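Local coordinates for protein phosphotransferase (Brucella abortus, PDB 4QPK) that relays phosphoryl groups as a homodimeric histidine phosphotransferase in a phosphorelay controlling growth, division and survival of the bacterium inside mammalian host cells, at residues L142-M153 with L171-I182. Numbering follows the deposited sequence.
Sequences LPKNKVKLLLNM and LEGSDTDPRFVI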
ATOM      1  N   LEU B 142       4.545 -14.738 -17.543  1.00 18.39           N
ATOM      2  CA  LEU B 142       3.535 -15.646 -16.970  1.00 17.62           C
ATOM      3  C   LEU B 142       2.299 -14.853 -16.567  1.00 18.10           C
ATOM      4  O   LEU B 142       2.386 -13.635 -16.424  1.00 18.34           O
ATOM      5  CB  LEU B 142       4.106 -16.395 -15.757  1.00 19.20           C
ATOM      6  CG  LEU B 142       5.218 -17.420 -16.011  1.00 20.31           C
ATOM      7  CD1 LEU B 142       5.779 -17.966 -14.702  1.00 22.81           C
ATOM      8  CD2 LEU B 142       4.717 -18.574 -16.902  1.00 22.08           C
ATOM      9  N   PRO B 143       1.136 -15.524 -16.398  1.00 20.00           N
ATOM     10  CA  PRO B 143      -0.042 -14.784 -15.925  1.00 19.12           C
ATOM     11  C   PRO B 143       0.252 -14.086 -14.606  1.00 14.96           C
ATOM     12  O   PRO B 143       0.942 -14.655 -13.752  1.00 18.59           O
ATOM     13  CB  PRO B 143      -1.111 -15.870 -15.769  1.00 21.71           C
ATOM     14  CG  PRO B 143      -0.703 -16.910 -16.792  1.00 21.74           C
ATOM     15  CD  PRO B 143       0.806 -16.918 -16.746  1.00 24.79           C
ATOM     16  N   LYS B 144      -0.256 -12.867 -14.461  1.00 18.30           N
ATOM     17  CA  LYS B 144       0.126 -12.013 -13.334  1.00 17.93           C
ATOM     18  C   LYS B 144      -0.066 -12.686 -11.989  1.00 20.09           C
ATOM     19  O   LYS B 144       0.798 -12.585 -11.130  1.00 16.83           O
ATOM     20  CB  LYS B 144      -0.640 -10.684 -13.375  1.00 19.74           C
ATOM     21  CG  LYS B 144      -2.159 -10.802 -13.328  1.00 23.05           C
ATOM     22  CD  LYS B 144      -2.843  -9.437 -13.463  1.00 29.19           C
ATOM     23  CE  LYS B 144      -4.366  -9.594 -13.375  1.00 36.76           C
ATOM     24  NZ  LYS B 144      -5.098  -8.329 -13.646  1.00 34.49           N
ATOM     25  N   ASN B 145      -1.177 -13.394 -11.793  1.00 17.86           N
ATOM     26  CA  ASN B 145      -1.409 -13.973 -10.481  1.00 17.40           C
ATOM     27  C   ASN B 145      -0.474 -15.144 -10.159  1.00 16.62           C
ATOM     28  O   ASN B 145      -0.231 -15.430  -8.983  1.00 17.03           O
ATOM     29  CB  ASN B 145      -2.877 -14.372 -10.342  1.00 19.40           C
ATOM     30  CG  ASN B 145      -3.768 -13.162 -10.139  1.00 28.16           C
ATOM     31  OD1 ASN B 145      -3.330 -12.157  -9.574  1.00 22.34           O
ATOM     32  ND2 ASN B 145      -4.980 -13.211 -10.675  1.00 30.04           N
ATOM     33  N   LYS B 146       0.066 -15.805 -11.185  1.00 15.30           N
ATOM     34  CA  LYS B 146       1.065 -16.841 -10.930  1.00 15.19           C
ATOM     35  C   LYS B 146       2.376 -16.207 -10.450  1.00 17.41           C
ATOM     36  O   LYS B 146       3.034 -16.722  -9.544  1.00 18.12           O
ATOM     37  CB  LYS B 146       1.299 -17.690 -12.186  1.00 16.67           C
ATOM     38  CG  LYS B 146       0.022 -18.423 -12.633  1.00 19.41           C
ATOM     39  CD  LYS B 146       0.293 -19.512 -13.689  1.00 20.90           C
ATOM     40  CE  LYS B 146      -1.040 -20.077 -14.197  1.00 25.46           C
ATOM     41  NZ  LYS B 146      -0.850 -21.067 -15.295  1.00 22.94           N
ATOM     42  N   VAL B 147       2.752 -15.075 -11.036  1.00 16.40           N
ATOM     43  CA  VAL B 147       3.976 -14.408 -10.580  1.00 15.97           C
ATOM     44  C   VAL B 147       3.770 -13.763  -9.205  1.00 15.87           C
ATOM     45  O   VAL B 147       4.680 -13.763  -8.369  1.00 17.78           O
ATOM     46  CB  VAL B 147       4.465 -13.356 -11.576  1.00 14.84           C
ATOM     47  CG1 VAL B 147       5.786 -12.763 -11.079  1.00 16.88           C
ATOM     48  CG2 VAL B 147       4.680 -13.988 -12.971  1.00 18.49           C
ATOM     49  N   LYS B 148       2.578 -13.224  -8.950  1.00 15.75           N
ATOM     50  CA  LYS B 148       2.296 -12.713  -7.604  1.00 16.03           C
ATOM     51  C   LYS B 148       2.320 -13.848  -6.564  1.00 15.23           C
ATOM     52  O   LYS B 148       2.857 -13.672  -5.466  1.00 15.89           O
ATOM     53  CB  LYS B 148       0.955 -11.958  -7.587  1.00 16.74           C
ATOM     54  CG  LYS B 148       0.964 -10.700  -8.471  1.00 19.01           C
ATOM     55  CD  LYS B 148      -0.360  -9.920  -8.401  1.00 17.00           C
ATOM     56  CE  LYS B 148      -0.462  -9.162  -7.040  1.00 21.12           C
ATOM     57  NZ  LYS B 148      -1.690  -8.332  -6.992  1.00 33.26           N
ATOM     58  N   LEU B 149       1.789 -15.019  -6.918  1.00 15.30           N
ATOM     59  CA  LEU B 149       1.874 -16.180  -6.036  1.00 13.38           C
ATOM     60  C   LEU B 149       3.348 -16.488  -5.712  1.00 15.36           C
ATOM     61  O   LEU B 149       3.708 -16.666  -4.553  1.00 16.06           O
ATOM     62  CB  LEU B 149       1.195 -17.400  -6.673  1.00 16.04           C
ATOM     63  CG  LEU B 149       1.491 -18.733  -5.974  1.00 15.76           C
ATOM     64  CD1 LEU B 149       0.928 -18.734  -4.562  1.00 17.43           C
ATOM     65  CD2 LEU B 149       0.902 -19.887  -6.805  1.00 17.24           C
ATOM     66  N   LEU B 150       4.186 -16.520  -6.748  1.00 15.76           N
ATOM     67  CA  LEU B 150       5.612 -16.775  -6.578  1.00 17.32           C
ATOM     68  C   LEU B 150       6.240 -15.825  -5.548  1.00 16.10           C
ATOM     69  O   LEU B 150       6.893 -16.269  -4.601  1.00 17.37           O
ATOM     70  CB  LEU B 150       6.327 -16.672  -7.940  1.00 15.68           C
ATOM     71  CG  LEU B 150       7.864 -16.679  -7.982  1.00 17.33           C
ATOM     72  CD1 LEU B 150       8.436 -17.944  -7.387  1.00 19.54           C
ATOM     73  CD2 LEU B 150       8.340 -16.483  -9.418  1.00 21.89           C
ATOM     74  N   LEU B 151       6.039 -14.521  -5.715  1.00 16.26           N
ATOM     75  CA  LEU B 151       6.638 -13.560  -4.796  1.00 14.37           C
ATOM     76  C   LEU B 151       6.083 -13.716  -3.378  1.00 15.35           C
ATOM     77  O   LEU B 151       6.807 -13.550  -2.402  1.00 15.58           O
ATOM     78  CB  LEU B 151       6.428 -12.125  -5.291  1.00 15.51           C
ATOM     79  CG  LEU B 151       7.206 -11.758  -6.554  1.00 15.60           C
ATOM     80  CD1 LEU B 151       6.851 -10.327  -6.962  1.00 19.23           C
ATOM     81  CD2 LEU B 151       8.707 -11.868  -6.326  1.00 17.96           C
ATOM     82  N   ASN B 152       4.797 -14.033  -3.256  1.00 14.27           N
ATOM     83  CA  ASN B 152       4.230 -14.228  -1.929  1.00 14.02           C
ATOM     84  C   ASN B 152       4.745 -15.504  -1.255  1.00 15.21           C
ATOM     85  O   ASN B 152       4.869 -15.554  -0.037  1.00 15.13           O
ATOM     86  CB  ASN B 152       2.707 -14.234  -1.996  1.00 15.49           C
ATOM     87  CG  ASN B 152       2.137 -12.821  -1.939  1.00 16.53           C
ATOM     88  OD1 ASN B 152       1.906 -12.281  -0.855  1.00 17.36           O
ATOM     89  ND2 ASN B 152       1.961 -12.207  -3.097  1.00 14.70           N
ATOM     90  N   MET B 153       5.059 -16.516  -2.049  1.00 16.69           N
ATOM     91  CA  MET B 153       5.691 -17.715  -1.523  1.00 15.95           C
ATOM     92  C   MET B 153       7.088 -17.402  -0.964  1.00 19.02           C
ATOM     93  O   MET B 153       7.539 -18.066  -0.042  1.00 17.98           O
ATOM     94  CB  MET B 153       5.776 -18.795  -2.612  1.00 16.88           C
ATOM     95  CG  MET B 153       4.435 -19.413  -2.928  1.00 18.08           C
ATOM     96  SD  MET B 153       4.480 -20.605  -4.275  1.00 22.37           S
ATOM     97  CE  MET B 153       5.344 -22.000  -3.553  1.00 24.83           C
ATOM     98  N   LEU B 171      12.507 -21.798 -10.719  1.00 19.12           N
ATOM     99  CA  LEU B 171      11.401 -21.823 -11.655  1.00 20.30           C
ATOM    100  C   LEU B 171      11.572 -23.011 -12.579  1.00 24.35           C
ATOM    101  O   LEU B 171      12.618 -23.158 -13.225  1.00 23.98           O
ATOM    102  CB  LEU B 171      11.342 -20.536 -12.482  1.00 23.33           C
ATOM    103  CG  LEU B 171      11.410 -19.204 -11.744  1.00 26.38           C
ATOM    104  CD1 LEU B 171      11.108 -18.086 -12.726  1.00 31.95           C
ATOM    105  CD2 LEU B 171      10.436 -19.192 -10.597  1.00 26.58           C
ATOM    106  N   GLU B 172      10.542 -23.844 -12.647  1.00 22.27           N
ATOM    107  CA  GLU B 172      10.577 -25.074 -13.434  1.00 27.24           C
ATOM    108  C   GLU B 172       9.315 -25.194 -14.280  1.00 27.58           C
ATOM    109  O   GLU B 172       8.471 -24.303 -14.264  1.00 25.79           O
ATOM    110  CB  GLU B 172      10.727 -26.288 -12.512  1.00 28.81           C
ATOM    111  CG  GLU B 172      11.980 -26.238 -11.633  1.00 29.66           C
ATOM    112  CD  GLU B 172      12.075 -27.392 -10.638  1.00 36.06           C
ATOM    113  OE1 GLU B 172      11.102 -28.169 -10.506  1.00 31.84           O
ATOM    114  OE2 GLU B 172      13.132 -27.515  -9.980  1.00 35.46           O
ATOM    115  N   GLY B 173       9.182 -26.293 -15.021  1.00 31.91           N
ATOM    116  CA  GLY B 173       7.995 -26.504 -15.833  1.00 28.86           C
ATOM    117  C   GLY B 173       7.973 -25.690 -17.111  1.00 29.61           C
ATOM    118  O   GLY B 173       9.004 -25.206 -17.580  1.00 34.54           O
ATOM    119  N   SER B 174       6.785 -25.567 -17.694  1.00 33.32           N
ATOM    120  CA  SER B 174       6.595 -24.839 -18.946  1.00 36.65           C
ATOM    121  C   SER B 174       5.921 -23.501 -18.689  1.00 35.51           C
ATOM    122  O   SER B 174       5.480 -23.234 -17.574  1.00 28.98           O
ATOM    123  CB  SER B 174       5.741 -25.655 -19.909  1.00 33.01           C
ATOM    124  OG  SER B 174       4.431 -25.801 -19.381  1.00 34.55           O
ATOM    125  N   ASP B 175       5.797 -22.672 -19.719  1.00 33.79           N
ATOM    126  CA  ASP B 175       5.150 -21.387 -19.509  1.00 30.49           C
ATOM    127  C   ASP B 175       3.631 -21.576 -19.380  1.00 33.70           C
ATOM    128  O   ASP B 175       2.941 -20.727 -18.814  1.00 29.87           O
ATOM    129  CB  ASP B 175       5.514 -20.387 -20.619  1.00 37.38           C
ATOM    130  CG  ASP B 175       4.871 -20.707 -21.952  1.00 42.26           C
ATOM    131  OD1 ASP B 175       4.656 -21.897 -22.257  1.00 41.98           O
ATOM    132  OD2 ASP B 175       4.593 -19.745 -22.705  1.00 45.15           O
ATOM    133  N   THR B 176       3.123 -22.710 -19.855  1.00 31.95           N
ATOM    134  CA  THR B 176       1.712 -23.035 -19.678  1.00 32.12           C
ATOM    135  C   THR B 176       1.466 -23.732 -18.343  1.00 30.73           C
ATOM    136  O   THR B 176       0.403 -23.578 -17.736  1.00 34.78           O
ATOM    137  CB  THR B 176       1.189 -23.937 -20.823  1.00 34.50           C
ATOM    138  OG1 THR B 176       2.002 -25.112 -20.910  1.00 42.54           O
ATOM    139  CG2 THR B 176       1.242 -23.192 -22.146  1.00 34.15           C
ATOM    140  N   ASP B 177       2.454 -24.485 -17.875  1.00 29.49           N
ATOM    141  CA  ASP B 177       2.331 -25.179 -16.597  1.00 28.87           C
ATOM    142  C   ASP B 177       3.568 -24.962 -15.739  1.00 30.37           C
ATOM    143  O   ASP B 177       4.384 -25.869 -15.558  1.00 28.48           O
ATOM    144  CB  ASP B 177       2.084 -26.673 -16.809  1.00 36.49           C
ATOM    145  CG  ASP B 177       0.826 -26.940 -17.611  1.00 33.46           C
ATOM    146  OD1 ASP B 177      -0.258 -27.055 -16.998  1.00 40.31           O
ATOM    147  OD2 ASP B 177       0.924 -27.018 -18.851  1.00 43.73           O
ATOM    148  N   PRO B 178       3.718 -23.743 -15.205  1.00 24.29           N
ATOM    149  CA  PRO B 178       4.901 -23.463 -14.390  1.00 22.20           C
ATOM    150  C   PRO B 178       4.908 -24.207 -13.058  1.00 21.91           C
ATOM    151  O   PRO B 178       3.857 -24.535 -12.511  1.00 25.52           O
ATOM    152  CB  PRO B 178       4.818 -21.943 -14.167  1.00 21.51           C
ATOM    153  CG  PRO B 178       3.345 -21.634 -14.283  1.00 21.67           C
ATOM    154  CD  PRO B 178       2.829 -22.573 -15.335  1.00 28.82           C
ATOM    155  N   ARG B 179       6.104 -24.455 -12.539  1.00 22.86           N
ATOM    156  CA  ARG B 179       6.270 -24.997 -11.202  1.00 21.14           C
ATOM    157  C   ARG B 179       7.239 -24.089 -10.438  1.00 21.14           C
ATOM    158  O   ARG B 179       8.292 -23.732 -10.961  1.00 22.14           O
ATOM    159  CB  ARG B 179       6.789 -26.444 -11.248  1.00 23.57           C
ATOM    160  CG  ARG B 179       7.110 -27.024  -9.874  1.00 28.97           C
ATOM    161  CD  ARG B 179       7.347 -28.543  -9.916  1.00 36.70           C
ATOM    162  NE  ARG B 179       8.485 -28.920 -10.748  1.00 44.13           N
ATOM    163  CZ  ARG B 179       8.385 -29.464 -11.962  1.00 48.43           C
ATOM    164  NH1 ARG B 179       7.191 -29.708 -12.492  1.00 49.78           N
ATOM    165  NH2 ARG B 179       9.481 -29.774 -12.644  1.00 49.49           N
ATOM    166  N   PHE B 180       6.849 -23.671  -9.229  1.00 20.58           N
ATOM    167  CA  PHE B 180       7.706 -22.843  -8.388  1.00 20.21           C
ATOM    168  C   PHE B 180       8.213 -23.654  -7.212  1.00 21.68           C
ATOM    169  O   PHE B 180       7.437 -24.303  -6.525  1.00 23.99           O
ATOM    170  CB  PHE B 180       6.960 -21.600  -7.861  1.00 19.37           C
ATOM    171  CG  PHE B 180       6.267 -20.801  -8.925  1.00 20.31           C
ATOM    172  CD1 PHE B 180       5.000 -20.266  -8.689  1.00 19.30           C
ATOM    173  CD2 PHE B 180       6.882 -20.553 -10.150  1.00 19.41           C
ATOM    174  CE1 PHE B 180       4.351 -19.515  -9.658  1.00 18.54           C
ATOM    175  CE2 PHE B 180       6.240 -19.805 -11.124  1.00 22.28           C
ATOM    176  CZ  PHE B 180       4.969 -19.280 -10.875  1.00 18.91           C
ATOM    177  N   VAL B 181       9.512 -23.598  -6.960  1.00 18.74           N
ATOM    178  CA  VAL B 181      10.071 -24.326  -5.838  1.00 21.29           C
ATOM    179  C   VAL B 181      10.851 -23.377  -4.947  1.00 23.06           C
ATOM    180  O   VAL B 181      11.822 -22.759  -5.380  1.00 22.05           O
ATOM    181  CB  VAL B 181      10.980 -25.476  -6.308  1.00 19.88           C
ATOM    182  CG1 VAL B 181      11.366 -26.342  -5.120  1.00 22.81           C
ATOM    183  CG2 VAL B 181      10.256 -26.307  -7.382  1.00 21.60           C
ATOM    184  N   ILE B 182      10.411 -23.264  -3.701  1.00 17.86           N
ATOM    185  CA  ILE B 182      11.068 -22.403  -2.728  1.00 17.64           C
ATOM    186  C   ILE B 182      11.603 -23.284  -1.610  1.00 19.22           C
ATOM    187  O   ILE B 182      10.831 -23.925  -0.887  1.00 22.35           O
ATOM    188  CB  ILE B 182      10.099 -21.337  -2.164  1.00 19.40           C
ATOM    189  CG1 ILE B 182       9.891 -20.218  -3.187  1.00 26.41           C
ATOM    190  CG2 ILE B 182      10.659 -20.703  -0.911  1.00 21.36           C
ATOM    191  CD1 ILE B 182       8.933 -20.559  -4.309  1.00 28.49           C
TER
HETATM  192  O   HOH W   1       0.829 -20.088 -17.254  1.00 26.80           O
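Helix 144-153 packs against a beta hairpin, 171-173 with 178-182, in an alpha/beta sandwich that resembles the catalytic and ATP-binding domain of histidine kinases but lacks the regions required for ATP binding. Two measurements define the layer packing: the helix axis lies 9.4 Å from that of strand 178-182, and their N-to-C directions differ by 10°. No direct hydrogen bond links the segments, which bury 562 Å² between them, and the strand turns Pro178, Phe180 and Ile182 toward the helix.

Phe180 is the centre of the interface. Leu150 CB lies 4.0 Å from the Phe180 ring centroid and 15° off the ring normal, a CH-pi contact over one face. With its CG anti to the backbone N (chi1 170°), Leu150 carries CD1 over Phe180 CG and sends CD2 to within 3.6 Å of Leu171 CD2, thereby touching both arms of the hairpin. The ring's edge is lined by Leu142 CD1, Leu149 CD2 and Met153 SD. Toward the C-terminal end of the helix segment, a bend at its last torsion brings Met153 CE to 3.9 Å from Ile182 CD1. Beyond these side chains, strand 238-242 touches Leu149 and Met153, and the helix's other flank sets Val147 and Leu151 against Ala118 of helix 115-126.

Near the hairpin turn, Leu142 CD2 packs on Asp175 O at 3.4 Å, while the extended Lys146 chain crosses the Pro178 ring at about a right angle, with CD 3.8 Å from Pro178 CG. The polar part of the contact is a water bridge: the ammonium group of Lys146 reaches the turn through one water, which accepts from Lys146 NZ at 2.8 Å and donates to Asp175 O at 2.7 Å.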